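Local coordinates for tyrosinase (Burkholderia thailandensis, PDB 5ZRE), which probably hydroxylates monophenols and oxidises the resulting catechols to o-quinones with molecular oxygen at a paired copper centre, at residues H85-F90 and E365-T370; Q438-M443 and S465-W470; K426-G431 and D483-F488. All blocks are in the same frame, centred on the assembly; numbering follows the deposited sequence.

Contact 1 (H85-F90 and E365-T370); sequences HGNVLF and ESLNLT. With CU (copper (II) ion), chain E; O (oxygen atom), chain F.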
loop_
_atom_site.group_PDB
_atom_site.type_symbol
_atom_site.label_atom_id
_atom_site.label_comp_id
_atom_site.label_asym_id
_atom_site.label_seq_id
_atom_site.Cartn_x
_atom_site.Cartn_y
_atom_site.Cartn_z
ATOM N N HIS A 85 3.108 6.884 9.606
ATOM C CA HIS A 85 2.010 6.956 8.660
ATOM C C HIS A 85 1.187 8.205 8.970
ATOM O O HIS A 85 1.160 8.697 10.105
ATOM C CB HIS A 85 1.141 5.690 8.709
ATOM C CG HIS A 85 1.912 4.440 8.485
ATOM N ND1 HIS A 85 2.198 3.548 9.516
ATOM C CD2 HIS A 85 2.485 3.930 7.368
ATOM C CE1 HIS A 85 2.921 2.549 9.043
ATOM N NE2 HIS A 85 3.116 2.760 7.727
ATOM N N GLY A 86 0.513 8.712 7.963
ATOM C CA GLY A 86 -0.384 9.865 8.166
ATOM C C GLY A 86 0.373 11.099 8.627
ATOM O O GLY A 86 -0.157 11.879 9.372
ATOM N N ASN A 87 1.613 11.267 8.193
ATOM C CA ASN A 87 2.380 12.464 8.507
ATOM C C ASN A 87 3.488 12.702 7.450
ATOM O O ASN A 87 3.716 11.907 6.575
ATOM C CB ASN A 87 2.871 12.378 9.958
ATOM C CG ASN A 87 4.044 11.439 10.153
ATOM O OD1 ASN A 87 4.845 11.226 9.228
ATOM N ND2 ASN A 87 4.183 10.922 11.368
ATOM N N VAL A 88 4.259 13.778 7.582
ATOM C CA VAL A 88 5.085 14.219 6.488
ATOM C C VAL A 88 6.397 13.427 6.421
ATOM O O VAL A 88 7.147 13.581 5.443
ATOM C CB VAL A 88 5.313 15.733 6.559
ATOM C CG1 VAL A 88 4.058 16.499 6.112
ATOM C CG2 VAL A 88 5.743 16.158 7.946
ATOM N N LEU A 89 6.643 12.529 7.370
ATOM C CA LEU A 89 7.808 11.686 7.294
ATOM C C LEU A 89 7.449 10.322 6.706
ATOM O O LEU A 89 8.331 9.430 6.637
ATOM C CB LEU A 89 8.386 11.523 8.698
ATOM C CG LEU A 89 8.744 12.839 9.393
ATOM C CD1 LEU A 89 9.325 12.593 10.769
ATOM C CD2 LEU A 89 9.727 13.632 8.563
ATOM N N PHE A 90 6.193 10.114 6.313
ATOM C CA PHE A 90 5.844 8.798 5.751
ATOM C C PHE A 90 6.838 8.469 4.633
ATOM O O PHE A 90 7.357 7.399 4.623
ATOM C CB PHE A 90 4.390 8.712 5.261
ATOM C CG PHE A 90 4.114 7.585 4.300
ATOM C CD1 PHE A 90 3.847 6.311 4.758
ATOM C CD2 PHE A 90 4.125 7.794 2.930
ATOM C CE1 PHE A 90 3.627 5.269 3.877
ATOM C CE2 PHE A 90 3.877 6.754 2.048
ATOM C CZ PHE A 90 3.640 5.491 2.521
ATOM N N GLU A 365 5.968 17.755 19.481
ATOM C CA GLU A 365 7.108 17.856 18.574
ATOM C C GLU A 365 6.602 18.110 17.150
ATOM O O GLU A 365 5.858 17.297 16.579
ATOM C CB GLU A 365 7.974 16.593 18.627
ATOM C CG GLU A 365 9.419 16.838 18.214
ATOM C CD GLU A 365 10.378 15.673 18.411
ATOM O OE1 GLU A 365 10.401 15.114 19.527
ATOM O OE2 GLU A 365 11.123 15.341 17.455
ATOM N N SER A 366 6.997 19.245 16.594
ATOM C CA SER A 366 6.880 19.461 15.164
ATOM C C SER A 366 7.710 18.408 14.418
ATOM O O SER A 366 8.743 17.933 14.911
ATOM C CB SER A 366 7.323 20.838 14.790
ATOM O OG SER A 366 6.384 21.802 15.242
ATOM N N LEU A 367 7.224 18.029 13.240
ATOM C CA LEU A 367 7.973 17.162 12.332
ATOM C C LEU A 367 8.574 18.010 11.199
ATOM O O LEU A 367 7.852 18.660 10.436
ATOM C CB LEU A 367 7.038 16.077 11.787
ATOM C CG LEU A 367 6.400 15.175 12.834
ATOM C CD1 LEU A 367 5.307 14.335 12.195
ATOM C CD2 LEU A 367 7.434 14.273 13.515
ATOM N N ASN A 368 9.894 17.995 11.095
ATOM C CA ASN A 368 10.576 18.770 10.088
ATOM C C ASN A 368 11.660 17.890 9.452
ATOM O O ASN A 368 11.819 16.722 9.826
ATOM C CB ASN A 368 11.096 20.080 10.689
ATOM C CG ASN A 368 12.045 19.851 11.845
ATOM O OD1 ASN A 368 13.128 19.297 11.652
ATOM N ND2 ASN A 368 11.649 20.275 13.041
ATOM N N LEU A 369 12.413 18.443 8.497
ATOM C CA LEU A 369 13.403 17.643 7.753
ATOM C C LEU A 369 14.615 17.317 8.644
ATOM O O LEU A 369 15.427 16.530 8.223
ATOM C CB LEU A 369 13.835 18.379 6.472
ATOM C CG LEU A 369 12.721 18.689 5.467
ATOM C CD1 LEU A 369 13.295 19.319 4.215
ATOM C CD2 LEU A 369 11.907 17.451 5.105
ATOM N N THR A 370 14.745 17.878 9.851
ATOM C CA THR A 370 15.836 17.467 10.763
ATOM C C THR A 370 15.342 16.426 11.768
ATOM O O THR A 370 16.105 16.004 12.615
ATOM C CB THR A 370 16.441 18.639 11.552
ATOM O OG1 THR A 370 15.558 18.925 12.633
ATOM C CG2 THR A 370 16.670 19.886 10.718
HETATM CU CU CU E . 4.297 1.589 6.676
HETATM O O O F . 2.875 1.036 5.734
#

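Contact 2 (Q438-M443 and S465-W470); sequences QGSFIM and SILSRW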
loop_
_atom_site.group_PDB
_atom_site.type_symbol
_atom_site.label_atom_id
_atom_site.label_comp_id
_atom_site.label_asym_id
_atom_site.label_seq_id
_atom_site.Cartn_x
_atom_site.Cartn_y
_atom_site.Cartn_z
ATOM N N GLN A 438 -12.141 -1.454 14.097
ATOM C CA GLN A 438 -10.915 -2.187 14.337
ATOM C C GLN A 438 -10.432 -2.748 12.986
ATOM O O GLN A 438 -11.197 -3.245 12.224
ATOM C CB GLN A 438 -11.222 -3.187 15.462
ATOM C CG GLN A 438 -10.140 -4.216 15.748
ATOM C CD GLN A 438 -9.470 -4.052 17.096
ATOM O OE1 GLN A 438 -9.316 -2.919 17.564
ATOM N NE2 GLN A 438 -9.048 -5.176 17.705
ATOM N N GLY A 439 -9.144 -2.619 12.681
ATOM C CA GLY A 439 -8.603 -3.122 11.461
ATOM C C GLY A 439 -8.802 -2.137 10.329
ATOM O O GLY A 439 -9.293 -1.020 10.511
ATOM N N SER A 440 -8.414 -2.562 9.140
ATOM C CA SER A 440 -8.414 -1.701 7.986
ATOM C C SER A 440 -9.818 -1.698 7.360
ATOM O O SER A 440 -10.595 -2.616 7.570
ATOM C CB SER A 440 -7.340 -2.149 7.010
ATOM O OG SER A 440 -6.042 -1.826 7.480
ATOM N N PHE A 441 -10.128 -0.683 6.564
ATOM C CA PHE A 441 -11.459 -0.624 5.941
ATOM C C PHE A 441 -11.447 0.313 4.725
ATOM O O PHE A 441 -10.535 1.137 4.569
ATOM C CB PHE A 441 -12.518 -0.228 6.981
ATOM C CG PHE A 441 -12.412 1.176 7.501
ATOM C CD1 PHE A 441 -11.639 1.467 8.621
ATOM C CD2 PHE A 441 -13.101 2.212 6.881
ATOM C CE1 PHE A 441 -11.539 2.773 9.084
ATOM C CE2 PHE A 441 -13.015 3.515 7.354
ATOM C CZ PHE A 441 -12.205 3.797 8.433
ATOM N N ILE A 442 -12.460 0.117 3.868
ATOM C CA ILE A 442 -12.649 0.827 2.584
ATOM C C ILE A 442 -13.981 1.584 2.652
ATOM O O ILE A 442 -15.014 1.019 3.002
ATOM C CB ILE A 442 -12.616 -0.156 1.383
ATOM C CG1 ILE A 442 -11.306 -0.939 1.304
ATOM C CG2 ILE A 442 -12.870 0.534 0.044
ATOM C CD1 ILE A 442 -11.413 -2.217 0.492
ATOM N N MET A 443 -13.943 2.870 2.340
ATOM C CA MET A 443 -15.137 3.687 2.164
ATOM C C MET A 443 -15.449 3.726 0.677
ATOM O O MET A 443 -14.611 4.213 -0.065
ATOM C CB MET A 443 -14.896 5.128 2.601
ATOM C CG MET A 443 -15.648 5.532 3.833
ATOM S SD MET A 443 -14.995 7.069 4.524
ATOM C CE MET A 443 -13.712 6.396 5.571
ATOM N N SER A 465 -9.086 3.902 0.861
ATOM C CA SER A 465 -8.605 2.842 1.737
ATOM C C SER A 465 -7.930 3.425 2.980
ATOM O O SER A 465 -6.971 4.146 2.870
ATOM C CB SER A 465 -7.682 1.940 1.025
ATOM O OG SER A 465 -8.367 1.299 -0.043
ATOM N N ILE A 466 -8.440 3.075 4.158
ATOM C CA ILE A 466 -7.753 3.369 5.402
ATOM C C ILE A 466 -6.998 2.111 5.842
ATOM O O ILE A 466 -7.584 1.112 6.219
ATOM C CB ILE A 466 -8.740 3.862 6.474
ATOM C CG1 ILE A 466 -9.346 5.219 6.100
ATOM C CG2 ILE A 466 -8.052 3.936 7.829
ATOM C CD1 ILE A 466 -10.437 5.158 5.046
ATOM N N LEU A 467 -5.690 2.161 5.725
ATOM C CA LEU A 467 -4.786 1.128 6.244
ATOM C C LEU A 467 -4.637 1.349 7.741
ATOM O O LEU A 467 -4.207 2.392 8.137
ATOM C CB LEU A 467 -3.418 1.229 5.563
ATOM C CG LEU A 467 -2.358 0.277 6.117
ATOM C CD1 LEU A 467 -2.714 -1.177 5.792
ATOM C CD2 LEU A 467 -0.966 0.651 5.607
ATOM N N SER A 468 -4.980 0.373 8.551
ATOM C CA SER A 468 -4.958 0.619 9.965
ATOM C C SER A 468 -4.417 -0.630 10.674
ATOM O O SER A 468 -3.608 -1.358 10.070
ATOM C CB SER A 468 -6.332 1.033 10.418
ATOM O OG SER A 468 -6.349 1.443 11.787
ATOM N N ARG A 469 -4.823 -0.874 11.927
ATOM C CA ARG A 469 -4.226 -1.945 12.707
ATOM C C ARG A 469 -5.281 -2.555 13.635
ATOM O O ARG A 469 -6.396 -2.074 13.710
ATOM C CB ARG A 469 -2.959 -1.413 13.400
ATOM C CG ARG A 469 -3.131 -0.799 14.781
ATOM C CD ARG A 469 -3.857 0.536 14.796
ATOM N NE ARG A 469 -3.387 1.386 15.889
ATOM C CZ ARG A 469 -4.045 2.428 16.395
ATOM N NH1 ARG A 469 -3.440 3.218 17.268
ATOM N NH2 ARG A 469 -5.299 2.669 16.052
ATOM N N TRP A 470 -4.937 -3.691 14.223
ATOM C CA TRP A 470 -5.611 -4.248 15.400
ATOM C C TRP A 470 -4.883 -3.778 16.669
ATOM O O TRP A 470 -3.636 -3.836 16.731
ATOM C CB TRP A 470 -5.606 -5.774 15.371
ATOM C CG TRP A 470 -6.015 -6.437 14.100
ATOM C CD1 TRP A 470 -5.207 -6.927 13.116
ATOM C CD2 TRP A 470 -7.354 -6.781 13.721
ATOM N NE1 TRP A 470 -5.962 -7.532 12.147
ATOM C CE2 TRP A 470 -7.279 -7.462 12.497
ATOM C CE3 TRP A 470 -8.604 -6.571 14.301
ATOM C CZ2 TRP A 470 -8.414 -7.897 11.826
ATOM C CZ3 TRP A 470 -9.726 -7.021 13.647
ATOM C CH2 TRP A 470 -9.633 -7.665 12.421
#

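Contact 3 (K426-G431 and D483-F488); sequences KLTVTG and DIVAHF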
loop_
_atom_site.group_PDB
_atom_site.type_symbol
_atom_site.label_atom_id
_atom_site.label_comp_id
_atom_site.label_asym_id
_atom_site.label_seq_id
_atom_site.Cartn_x
_atom_site.Cartn_y
_atom_site.Cartn_z
ATOM N N LYS A 426 -17.151 18.370 -6.319
ATOM C CA LYS A 426 -16.439 17.478 -5.414
ATOM C C LYS A 426 -17.322 17.187 -4.174
ATOM O O LYS A 426 -17.969 18.088 -3.660
ATOM C CB LYS A 426 -15.109 18.188 -5.149
ATOM C CG LYS A 426 -14.250 17.615 -4.033
ATOM C CD LYS A 426 -13.642 18.683 -3.160
ATOM C CE LYS A 426 -12.824 19.679 -3.952
ATOM N NZ LYS A 426 -11.691 20.210 -3.158
ATOM N N LEU A 427 -17.387 15.926 -3.706
ATOM C CA LEU A 427 -18.205 15.537 -2.514
ATOM C C LEU A 427 -17.283 15.295 -1.312
ATOM O O LEU A 427 -16.287 14.586 -1.401
ATOM C CB LEU A 427 -19.027 14.286 -2.832
ATOM C CG LEU A 427 -19.786 13.650 -1.663
ATOM C CD1 LEU A 427 -21.163 14.262 -1.476
ATOM C CD2 LEU A 427 -19.945 12.158 -1.886
ATOM N N THR A 428 -17.610 15.931 -0.205
ATOM C CA THR A 428 -16.826 15.817 0.995
ATOM C C THR A 428 -17.670 15.008 1.965
ATOM O O THR A 428 -18.889 15.134 1.933
ATOM C CB THR A 428 -16.401 17.193 1.527
ATOM O OG1 THR A 428 -15.270 17.663 0.778
ATOM C CG2 THR A 428 -16.053 17.170 2.996
ATOM N N VAL A 429 -17.030 14.122 2.722
ATOM C CA VAL A 429 -17.727 13.258 3.663
ATOM C C VAL A 429 -17.085 13.388 5.044
ATOM O O VAL A 429 -15.865 13.239 5.212
ATOM C CB VAL A 429 -17.701 11.795 3.210
ATOM C CG1 VAL A 429 -18.520 10.930 4.152
ATOM C CG2 VAL A 429 -18.182 11.646 1.784
ATOM N N THR A 430 -17.931 13.592 6.033
ATOM C CA THR A 430 -17.473 13.924 7.371
ATOM C C THR A 430 -18.377 13.233 8.400
ATOM O O THR A 430 -19.317 12.551 8.044
ATOM C CB THR A 430 -17.417 15.451 7.528
ATOM O OG1 THR A 430 -18.712 16.002 7.264
ATOM C CG2 THR A 430 -16.406 16.083 6.596
ATOM N N GLY A 431 -18.063 13.428 9.675
ATOM C CA GLY A 431 -18.756 12.761 10.776
ATOM C C GLY A 431 -18.501 11.259 10.780
ATOM O O GLY A 431 -19.406 10.497 11.007
ATOM N N ASP A 483 -11.238 11.769 13.940
ATOM C CA ASP A 483 -12.253 12.171 12.920
ATOM C C ASP A 483 -11.691 12.063 11.517
ATOM O O ASP A 483 -10.630 12.596 11.271
ATOM C CB ASP A 483 -12.682 13.640 13.104
ATOM C CG ASP A 483 -13.633 13.853 14.281
ATOM O OD1 ASP A 483 -14.679 13.155 14.351
ATOM O OD2 ASP A 483 -13.340 14.751 15.112
ATOM N N ILE A 484 -12.406 11.410 10.600
ATOM C CA ILE A 484 -11.885 11.096 9.261
ATOM C C ILE A 484 -12.715 11.862 8.235
ATOM O O ILE A 484 -13.939 11.871 8.281
ATOM C CB ILE A 484 -11.895 9.568 9.015
ATOM C CG1 ILE A 484 -10.561 8.916 9.403
ATOM C CG2 ILE A 484 -12.294 9.202 7.589
ATOM C CD1 ILE A 484 -9.413 9.117 8.423
ATOM N N VAL A 485 -12.018 12.433 7.279
ATOM C CA VAL A 485 -12.620 13.277 6.273
ATOM C C VAL A 485 -12.293 12.717 4.891
ATOM O O VAL A 485 -11.141 12.750 4.493
ATOM C CB VAL A 485 -12.075 14.706 6.391
ATOM C CG1 VAL A 485 -12.564 15.582 5.244
ATOM C CG2 VAL A 485 -12.396 15.316 7.750
ATOM N N ALA A 486 -13.290 12.222 4.164
ATOM C CA ALA A 486 -13.033 11.703 2.812
ATOM C C ALA A 486 -13.541 12.715 1.779
ATOM O O ALA A 486 -14.499 13.448 2.033
ATOM C CB ALA A 486 -13.700 10.359 2.637
ATOM N N HIS A 487 -12.899 12.717 0.623
ATOM C CA HIS A 487 -13.269 13.547 -0.518
ATOM C C HIS A 487 -13.411 12.659 -1.746
ATOM O O HIS A 487 -12.591 11.806 -1.952
ATOM C CB HIS A 487 -12.207 14.609 -0.821
ATOM C CG HIS A 487 -11.978 15.561 0.300
ATOM N ND1 HIS A 487 -12.696 16.742 0.420
ATOM C CD2 HIS A 487 -11.124 15.520 1.343
ATOM C CE1 HIS A 487 -12.283 17.394 1.492
ATOM N NE2 HIS A 487 -11.323 16.661 2.076
ATOM N N PHE A 488 -14.444 12.884 -2.544
ATOM C CA PHE A 488 -14.621 12.162 -3.780
ATOM C C PHE A 488 -14.952 13.155 -4.882
ATOM O O PHE A 488 -15.741 14.069 -4.656
ATOM C CB PHE A 488 -15.753 11.145 -3.652
ATOM C CG PHE A 488 -15.593 10.175 -2.513
ATOM C CD1 PHE A 488 -16.065 10.480 -1.247
ATOM C CD2 PHE A 488 -14.968 8.959 -2.704
ATOM C CE1 PHE A 488 -15.922 9.582 -0.199
ATOM C CE2 PHE A 488 -14.815 8.062 -1.656
ATOM C CZ PHE A 488 -15.293 8.374 -0.405
#

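Contact 1 (H85-F90 and E365-T370)
Leu367 presses both of its methyl groups into the turn that leads from a copper ligand, His85, into helix 90-106 of the tyrosinase di-copper domain. One branch, CD1, crosses the Asn87 side chain at about a right angle and comes 3.7 Å from Asn87 ND2. The other branch turns to Leu89, where Leu367 CD2 meets Leu89 CD1 at 3.7 Å. Between them the stem of the leucine is reached by Val88, whose CG2 stands 4.1 Å from Leu367 CB. A branched leucine suits this place because one side chain can meet three successive turn residues, and methyl contact asks nothing of the polar groups it touches.

The polar atoms of Asn87 have their own partners: OD1 within the turn, ND2 just before the segment. Residues 87 to 90 form a type I beta turn, closed by Phe90 N donating to Asn87 O, and Asn87 OD1 takes the N-H of Leu89 at 2.9 Å, a capping bond just ahead of the helix. With CG between its own backbone N and carbonyl carbon (chi1 76°), Asn87 folds its amide over the turn to make this bond. ND2 is bonded to Asn84 OD1, so both ends of the amide are held and its rotation is fixed while Leu367 lies against it. Gly86, at positive phi, lets the chain bend between ligand and turn; its N is bonded to Glu274 and its O to Thr257.

In 365-370, an Asx turn shapes the chain beyond Leu367: Asn368 OD1 accepts in its carbonyl plane from both Thr370 N and Thr370 OG1. His85 does not touch 365-370; its ring serves the copper. His85 NE2 binds copper at 2.0 Å, and the same nitrogen is 2.6 Å from the bound oxygen atom.

Contact 2 (Q438-M443 and S465-W470)
Ser440 OG accepts the N-H of Ser468 at 2.7 Å in a nearly straight bond (166°) and is also bonded to Gly305 O, so a side-chain oxygen takes a bond that a backbone carbonyl would take in a regular ladder. Beside it, the hairpin of strands 441-450 and 456-466 is orthodox: Phe441 and Ile466 exchange both backbone bonds, Ile466 N reaching Phe441 O at 2.9 Å. From there the partners slip by one residue, Ser440 facing Ser468, and Gly439 N resumes the pairing by donating to Arg469 O. The Ser440 N-H goes to Glu306. Ser465 OG is bonded to Asp279 and Ser468 OG to Arg434.

Apolar groups share one face. Ile466 CB sits over the Phe441 ring, 4.1 Å from its centroid, in a CH-pi contact, while Ile466 CD1 touches Met443 CE at 3.5 Å. Gly439 CA lies over the Trp470 ring; a CB there would jam against the preceding carbonyl O.

Leu467 points away from 438-443, its side chain about 4 Å from those of copper ligands His277 and His281. It touches the bound oxygen atom, consistent with an apolar residue lying over the di-copper centre, as in related type 3 copper proteins.

Contact 3 (K426-G431 and D483-F488)
Lys426 NZ is gripped by three backbone carbonyls, those of Asn263, Asn266 and Gly268, while its chain passes His487, Lys426 CD lying 4.2 Å from His487 ND1. Lysine suits the place because its long, bent chain can span the distance past His487 and still deliver three N-H groups to the end of helix 256-263 and the loop after it. Both segments belong to a three-stranded antiparallel sheet, in which strand 426-433 runs between strands 483-489 and 531-534.

Four backbone bonds join the pair in two hydrogen-bonded pairs. Leu427 and Phe488 exchange theirs, Leu427 N reaching Phe488 O at 2.7 Å; Val429 and Ala486 do the same, with Val429 N to Ala486 O also at 2.7 Å. The non-hydrogen-bonded pair Thr428 and His487 lies between them, and there His487 CA points its hydrogen at Leu427 O, 3.3 Å away.

On the face of Thr428 the side chains run alongside each other, pointing the same way, and Thr428 OG1 comes 2.8 Å from His487 ND1. With CG beside its backbone N (chi1 -61°), His487 lays its ring alongside the threonine, and its far nitrogen, NE2, donates to Ser260 O. Imidazole fits because NE2 can bond the carbonyl of Ser260 in helix 256-263 while ND1 lies near Thr428 OG1. Further along, Thr430 CG2 and Val485 CG1 meet at 4.1 Å, both beta-branched residues at home in a strand.

The opposite face is apolar and buried, with Leu427, Val429, Ala486 and Phe488; Phe532 packs on the first two. Met443 of strand 441-450 packs on small Ala486. Diagonally across the pair, Val429 CG2 touches the edge of the Phe488 ring, lying in its plane 3.6 Å from Phe488 CE1.

Contacts 2 and 3 belong to two neighbouring antiparallel sheets, and they touch through Met443: its CE lies 3.7 Å from Ile484 CG2, and its SD 4.0 Å from Ala486 CB. Their centres are about 16 Å apart, and the chain completes contact 2 between the two strands of contact 3. Contact 1 touches neither, though its nearest atoms come within about 5 Å of contact 2 and about 9 Å of contact 3. Contacts 1 and 2 both reach the di-copper site: 85-90 supplies a ligand, and 465-470 brings a leucine side chain to about 4 Å from the bound oxygen atom. Contact 3 reaches no copper; its apolar face packs on hairpin strands 441-450 and 456-466.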